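Local structure of 2-hydroxyisobutyryl-CoA synthetase (Aquincola tertiaricarbonis, 6HDY) at residues Asn238-Ser250 with Ile264-Gly276. The protein belongs, by name and sequence family, to the AMP-binding (ANL) superfamily of acyl-CoA synthetases, built from a large N-terminal and a smaller C-terminal domain. Sequence-based numbering, arbitrary orientation.
Sequences NPRNFGLKCLFFS and IEEAYGAKVYDCG. With 8LQ ([[(2~{R},3~{S},4~{R},5~{R})-5-(6-aminopurin-9-yl)-3,4-bis(oxidanyl)oxolan-2-yl]methoxy-oxidanyl-phosphoryl] (3~{S})-3-oxidanylbutanoate), chain C; 3HL ((3S)-3-hydroxybutanoic acid), chain B.
Cys246-Phe249 and Lys271-Asp274 run as neighbouring parallel strands, axes 4.7 Å apart and 19° from parallel, joined by five alternating backbone hydrogen bonds from Lys271 N to Lys245 O through Cys275 N to Phe249 O. Helix 258-268 connects them in a beta-alpha-beta unit. On its side of the sheet, Leu247 CD2 sits over one face of the Tyr268 ring, 3.9 Å from the centroid and 12° off the normal, a CH-pi contact, while Tyr268 OH is hydrogen-bonded to Ala225 O. Phe249 presents its edge to Ile264, CZ to CG2 being 3.8 Å. On the other face, Cys246 SG lies at the edge of the Tyr273 ring. At the helix end, Arg240, its chain extended from CG to NE (chi2 -172°), brings NE to Glu266 O (2.8 Å) in a bent bond; Glu266 OE2 adds a looser salt bridge to NE, and Gly269 CA covers one guanidinium face. Where the strands end, the adenine N6 of 8LQ donates to Asp274 OD1 (3.1 Å) and Cys275 O (2.8 Å), and Ser250 OG lies near 8LQ OAE or, in the overlapping 3HL, near carboxylate OA. Two acceptors thus receive the exocyclic amine, with Asp274 OD2 held by Ser256, an arrangement consistent with recognition of adenine.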
loop_
_atom_site.group_PDB
_atom_site.type_symbol
_atom_site.label_atom_id
_atom_site.label_comp_id
_atom_site.label_asym_id
_atom_site.label_seq_id
_atom_site.Cartn_x
_atom_site.Cartn_y
_atom_site.Cartn_z
ATOM N N ASN A 238 -4.510 25.613 2.810
ATOM C CA ASN A 238 -5.214 25.674 4.087
ATOM C C ASN A 238 -5.965 24.358 4.259
ATOM O O ASN A 238 -6.805 24.037 3.415
ATOM C CB ASN A 238 -6.143 26.902 4.147
ATOM C CG ASN A 238 -6.657 27.239 5.521
ATOM O OD1 ASN A 238 -7.133 26.374 6.274
ATOM N ND2 ASN A 238 -6.647 28.529 5.851
ATOM N N PRO A 239 -5.666 23.583 5.336
ATOM C CA PRO A 239 -6.284 22.241 5.482
ATOM C C PRO A 239 -7.783 22.207 5.811
ATOM O O PRO A 239 -8.385 21.137 5.768
ATOM C CB PRO A 239 -5.437 21.561 6.569
ATOM C CG PRO A 239 -4.792 22.680 7.325
ATOM C CD PRO A 239 -4.657 23.843 6.391
ATOM N N ARG A 240 -8.392 23.366 6.082
ATOM C CA ARG A 240 -9.836 23.490 6.311
ATOM C C ARG A 240 -10.573 23.438 4.951
ATOM O O ARG A 240 -11.801 23.237 4.906
ATOM C CB ARG A 240 -10.146 24.814 7.022
ATOM C CG ARG A 240 -9.899 24.750 8.522
ATOM C CD ARG A 240 -10.378 25.983 9.265
ATOM N NE ARG A 240 -10.714 25.647 10.651
ATOM C CZ ARG A 240 -11.951 25.554 11.134
ATOM N NH1 ARG A 240 -12.998 25.812 10.357
ATOM N NH2 ARG A 240 -12.151 25.214 12.404
ATOM N N ASN A 241 -9.805 23.620 3.849
ATOM C CA ASN A 241 -10.321 23.638 2.492
ATOM C C ASN A 241 -10.182 22.280 1.800
ATOM O O ASN A 241 -10.148 22.217 0.573
ATOM C CB ASN A 241 -9.659 24.772 1.668
ATOM C CG ASN A 241 -10.526 25.386 0.572
ATOM O OD1 ASN A 241 -11.430 24.753 -0.002
ATOM N ND2 ASN A 241 -10.239 26.638 0.230
ATOM N N PHE A 242 -10.146 21.188 2.592
ATOM C CA PHE A 242 -10.016 19.824 2.074
ATOM C C PHE A 242 -11.374 19.115 1.978
ATOM O O PHE A 242 -11.439 17.960 1.564
ATOM C CB PHE A 242 -9.007 19.036 2.926
ATOM C CG PHE A 242 -7.552 19.454 2.803
ATOM C CD1 PHE A 242 -7.139 20.329 1.796
ATOM C CD2 PHE A 242 -6.587 18.925 3.653
ATOM C CE1 PHE A 242 -5.790 20.674 1.653
ATOM C CE2 PHE A 242 -5.230 19.246 3.489
ATOM C CZ PHE A 242 -4.844 20.127 2.498
ATOM N N GLY A 243 -12.440 19.827 2.359
ATOM C CA GLY A 243 -13.824 19.355 2.334
ATOM C C GLY A 243 -14.144 18.217 3.280
ATOM O O GLY A 243 -15.176 17.563 3.114
ATOM N N LEU A 244 -13.266 17.978 4.290
ATOM C CA LEU A 244 -13.402 16.877 5.245
ATOM C C LEU A 244 -14.540 17.043 6.202
ATOM O O LEU A 244 -14.691 18.111 6.811
ATOM C CB LEU A 244 -12.090 16.617 6.023
ATOM C CG LEU A 244 -10.918 16.053 5.216
ATOM C CD1 LEU A 244 -9.602 16.449 5.833
ATOM C CD2 LEU A 244 -11.029 14.519 5.033
ATOM N N LYS A 245 -15.351 15.986 6.342
ATOM C CA LYS A 245 -16.442 15.988 7.323
ATOM C C LYS A 245 -15.888 15.278 8.556
ATOM O O LYS A 245 -16.289 15.559 9.693
ATOM C CB LYS A 245 -17.698 15.270 6.794
ATOM C CG LYS A 245 -18.282 15.862 5.487
ATOM C CD LYS A 245 -18.923 17.262 5.660
ATOM C CE LYS A 245 -19.259 17.933 4.342
ATOM N NZ LYS A 245 -18.074 18.576 3.707
ATOM N N CYS A 246 -14.945 14.354 8.324
ATOM C CA CYS A 246 -14.337 13.619 9.413
ATOM C C CYS A 246 -12.991 13.027 9.065
ATOM O O CYS A 246 -12.620 12.897 7.897
ATOM C CB CYS A 246 -15.284 12.560 9.976
ATOM S SG CYS A 246 -15.206 10.961 9.136
ATOM N N LEU A 247 -12.258 12.703 10.133
ATOM C CA LEU A 247 -10.970 12.034 10.153
ATOM C C LEU A 247 -11.153 10.956 11.220
ATOM O O LEU A 247 -11.689 11.253 12.284
ATOM C CB LEU A 247 -9.833 12.999 10.550
ATOM C CG LEU A 247 -9.606 14.207 9.640
ATOM C CD1 LEU A 247 -10.301 15.446 10.215
ATOM C CD2 LEU A 247 -8.107 14.486 9.466
ATOM N N PHE A 248 -10.795 9.710 10.912
ATOM C CA PHE A 248 -10.938 8.604 11.859
ATOM C C PHE A 248 -9.612 7.908 11.996
ATOM O O PHE A 248 -8.944 7.675 11.005
ATOM C CB PHE A 248 -12.119 7.680 11.539
ATOM C CG PHE A 248 -12.021 6.774 10.329
ATOM C CD1 PHE A 248 -12.203 7.280 9.045
ATOM C CD2 PHE A 248 -11.905 5.390 10.483
ATOM C CE1 PHE A 248 -12.176 6.427 7.933
ATOM C CE2 PHE A 248 -11.884 4.541 9.372
ATOM C CZ PHE A 248 -11.990 5.069 8.106
ATOM N N PHE A 249 -9.175 7.706 13.223
ATOM C CA PHE A 249 -7.820 7.240 13.495
ATOM C C PHE A 249 -7.742 6.018 14.370
ATOM O O PHE A 249 -8.568 5.814 15.273
ATOM C CB PHE A 249 -7.003 8.376 14.210
ATOM C CG PHE A 249 -7.036 9.781 13.629
ATOM C CD1 PHE A 249 -6.524 10.042 12.358
ATOM C CD2 PHE A 249 -7.512 10.858 14.385
ATOM C CE1 PHE A 249 -6.532 11.340 11.839
ATOM C CE2 PHE A 249 -7.521 12.157 13.859
ATOM C CZ PHE A 249 -7.014 12.393 12.602
ATOM N N SER A 250 -6.656 5.275 14.165
ATOM C CA SER A 250 -6.263 4.121 14.968
ATOM C C SER A 250 -4.737 4.040 14.972
ATOM O O SER A 250 -4.077 4.733 14.188
ATOM C CB SER A 250 -6.891 2.842 14.421
ATOM O OG SER A 250 -6.174 2.382 13.294
ATOM N N ILE A 264 -6.630 18.840 16.054
ATOM C CA ILE A 264 -6.921 18.216 14.755
ATOM C C ILE A 264 -8.265 18.726 14.197
ATOM O O ILE A 264 -8.298 19.189 13.057
ATOM C CB ILE A 264 -6.803 16.666 14.765
ATOM C CG1 ILE A 264 -5.423 16.216 15.318
ATOM C CG2 ILE A 264 -7.029 16.101 13.346
ATOM C CD1 ILE A 264 -5.316 14.754 15.706
ATOM N N GLU A 265 -9.347 18.678 14.994
ATOM C CA GLU A 265 -10.665 19.185 14.575
ATOM C C GLU A 265 -10.606 20.667 14.146
ATOM O O GLU A 265 -11.243 21.040 13.167
ATOM C CB GLU A 265 -11.710 19.017 15.695
ATOM C CG GLU A 265 -12.086 17.568 15.943
ATOM C CD GLU A 265 -13.342 17.297 16.746
ATOM O OE1 GLU A 265 -13.848 18.228 17.408
ATOM O OE2 GLU A 265 -13.832 16.146 16.697
ATOM N N GLU A 266 -9.806 21.489 14.840
ATOM C CA GLU A 266 -9.671 22.917 14.502
ATOM C C GLU A 266 -8.911 23.109 13.183
ATOM O O GLU A 266 -9.341 23.909 12.346
ATOM C CB GLU A 266 -9.037 23.726 15.668
ATOM C CG GLU A 266 -8.341 25.027 15.274
ATOM C CD GLU A 266 -9.210 26.144 14.716
ATOM O OE1 GLU A 266 -10.144 26.590 15.421
ATOM O OE2 GLU A 266 -8.908 26.617 13.595
ATOM N N ALA A 267 -7.783 22.401 13.020
ATOM C CA ALA A 267 -6.924 22.488 11.841
ATOM C C ALA A 267 -7.646 22.103 10.551
ATOM O O ALA A 267 -7.372 22.693 9.513
ATOM C CB ALA A 267 -5.686 21.611 12.027
ATOM N N TYR A 268 -8.564 21.124 10.622
ATOM C CA TYR A 268 -9.306 20.617 9.466
ATOM C C TYR A 268 -10.761 21.078 9.367
ATOM O O TYR A 268 -11.362 20.930 8.305
ATOM C CB TYR A 268 -9.241 19.081 9.433
ATOM C CG TYR A 268 -7.861 18.540 9.132
ATOM C CD1 TYR A 268 -7.409 18.420 7.821
ATOM C CD2 TYR A 268 -7.020 18.111 10.158
ATOM C CE1 TYR A 268 -6.146 17.897 7.536
ATOM C CE2 TYR A 268 -5.762 17.571 9.884
ATOM C CZ TYR A 268 -5.324 17.477 8.574
ATOM O OH TYR A 268 -4.076 16.970 8.308
ATOM N N GLY A 269 -11.311 21.608 10.459
ATOM C CA GLY A 269 -12.709 22.034 10.538
ATOM C C GLY A 269 -13.638 20.851 10.339
ATOM O O GLY A 269 -14.637 20.951 9.627
ATOM N N ALA A 270 -13.269 19.697 10.916
ATOM C CA ALA A 270 -13.992 18.433 10.760
ATOM C C ALA A 270 -14.082 17.711 12.093
ATOM O O ALA A 270 -13.477 18.168 13.059
ATOM C CB ALA A 270 -13.266 17.558 9.732
ATOM N N LYS A 271 -14.849 16.606 12.162
ATOM C CA LYS A 271 -14.974 15.786 13.374
ATOM C C LYS A 271 -13.884 14.725 13.385
ATOM O O LYS A 271 -13.474 14.262 12.326
ATOM C CB LYS A 271 -16.352 15.109 13.453
ATOM C CG LYS A 271 -17.446 16.052 13.937
ATOM C CD LYS A 271 -18.775 15.349 14.128
ATOM C CE LYS A 271 -18.973 14.802 15.517
ATOM N NZ LYS A 271 -20.412 14.767 15.868
ATOM N N VAL A 272 -13.414 14.349 14.587
ATOM C CA VAL A 272 -12.393 13.327 14.762
ATOM C C VAL A 272 -13.034 12.115 15.431
ATOM O O VAL A 272 -13.807 12.276 16.364
ATOM C CB VAL A 272 -11.144 13.863 15.528
ATOM C CG1 VAL A 272 -10.301 12.720 16.099
ATOM C CG2 VAL A 272 -10.289 14.751 14.626
ATOM N N TYR A 273 -12.751 10.904 14.922
ATOM C CA TYR A 273 -13.255 9.674 15.525
ATOM C C TYR A 273 -12.123 8.792 15.935
ATOM O O TYR A 273 -11.136 8.703 15.213
ATOM C CB TYR A 273 -14.210 8.932 14.590
ATOM C CG TYR A 273 -15.440 9.751 14.290
ATOM C CD1 TYR A 273 -16.293 10.164 15.316
ATOM C CD2 TYR A 273 -15.693 10.216 13.005
ATOM C CE1 TYR A 273 -17.407 10.955 15.054
ATOM C CE2 TYR A 273 -16.824 10.981 12.725
ATOM C CZ TYR A 273 -17.685 11.337 13.751
ATOM O OH TYR A 273 -18.777 12.120 13.490
ATOM N N ASP A 274 -12.262 8.159 17.106
ATOM C CA ASP A 274 -11.294 7.222 17.653
ATOM C C ASP A 274 -11.785 5.793 17.363
ATOM O O ASP A 274 -12.983 5.512 17.484
ATOM C CB ASP A 274 -11.129 7.447 19.167
ATOM C CG ASP A 274 -9.910 6.817 19.845
ATOM O OD1 ASP A 274 -8.910 6.533 19.146
ATOM O OD2 ASP A 274 -9.922 6.697 21.087
ATOM N N CYS A 275 -10.858 4.924 16.915
ATOM C CA CYS A 275 -11.096 3.496 16.687
ATOM C C CYS A 275 -9.785 2.730 16.862
ATOM O O CYS A 275 -8.725 3.345 16.915
ATOM C CB CYS A 275 -11.765 3.200 15.334
ATOM S SG CYS A 275 -10.719 3.481 13.882
ATOM N N GLY A 276 -9.873 1.405 16.937
ATOM C CA GLY A 276 -8.693 0.570 16.955
ATOM C C GLY A 276 -8.347 -0.153 18.227
ATOM O O GLY A 276 -8.119 0.465 19.263
HETATM N N9 8LQ C . -3.482 1.529 19.746
HETATM C C8 8LQ C . -4.091 1.200 18.595
HETATM N N7 8LQ C . -5.174 1.957 18.454
HETATM C C5 8LQ C . -5.260 2.749 19.536
HETATM C C6 8LQ C . -6.108 3.736 19.898
HETATM N N6 8LQ C . -7.134 4.006 19.106
HETATM N N1 8LQ C . -5.957 4.416 21.051
HETATM C C2 8LQ C . -4.879 4.143 21.897
HETATM N N3 8LQ C . -3.979 3.177 21.471
HETATM C C4 8LQ C . -4.202 2.484 20.329
HETATM C CAA 8LQ C . -4.200 -2.105 13.174
HETATM C CAZ 8LQ C . -4.770 -0.932 14.015
HETATM O OAE 8LQ C . -4.272 0.304 13.512
HETATM C CAL 8LQ C . -4.398 -1.040 15.506
HETATM C CAS 8LQ C . -2.877 -1.142 15.682
HETATM O OAC 8LQ C . -2.181 -0.135 15.599
HETATM O OAQ 8LQ C . -2.387 -2.424 15.847
HETATM P PBC 8LQ C . -0.894 -2.730 16.332
HETATM O OAH 8LQ C . 0.027 -2.164 15.169
HETATM O OAD 8LQ C . -0.650 -4.156 16.612
HETATM O "O5'" 8LQ C . -0.735 -1.886 17.658
HETATM C "C5'" 8LQ C . -1.719 -2.091 18.669
HETATM C "C4'" 8LQ C . -1.435 -1.185 19.840
HETATM O "O4'" 8LQ C . -1.467 0.198 19.396
HETATM C "C3'" 8LQ C . -2.557 -1.325 20.778
HETATM O "O3'" 8LQ C . -2.330 -2.451 21.672
HETATM C "C2'" 8LQ C . -2.500 0.023 21.500
HETATM O "O2'" 8LQ C . -1.370 0.080 22.458
HETATM C "C1'" 8LQ C . -2.230 0.959 20.344
HETATM C CA 3HL B . -3.567 -1.127 15.000
HETATM C CB 3HL B . -3.632 -2.388 14.110
HETATM O OG1 3HL B . -4.938 -2.664 13.613
HETATM C CG2 3HL B . -2.735 -2.272 12.914
HETATM C C 3HL B . -4.938 -0.498 15.052
HETATM O OA 3HL B . -5.408 -0.010 14.034
HETATM O OB 3HL B . -5.632 -0.703 16.201
HETATM O O HOH W 1 -10.760 19.923 5.798
HETATM O O HOH W 2 -13.529 20.739 6.515
HETATM O O HOH W 3 -18.501 13.519 10.897
#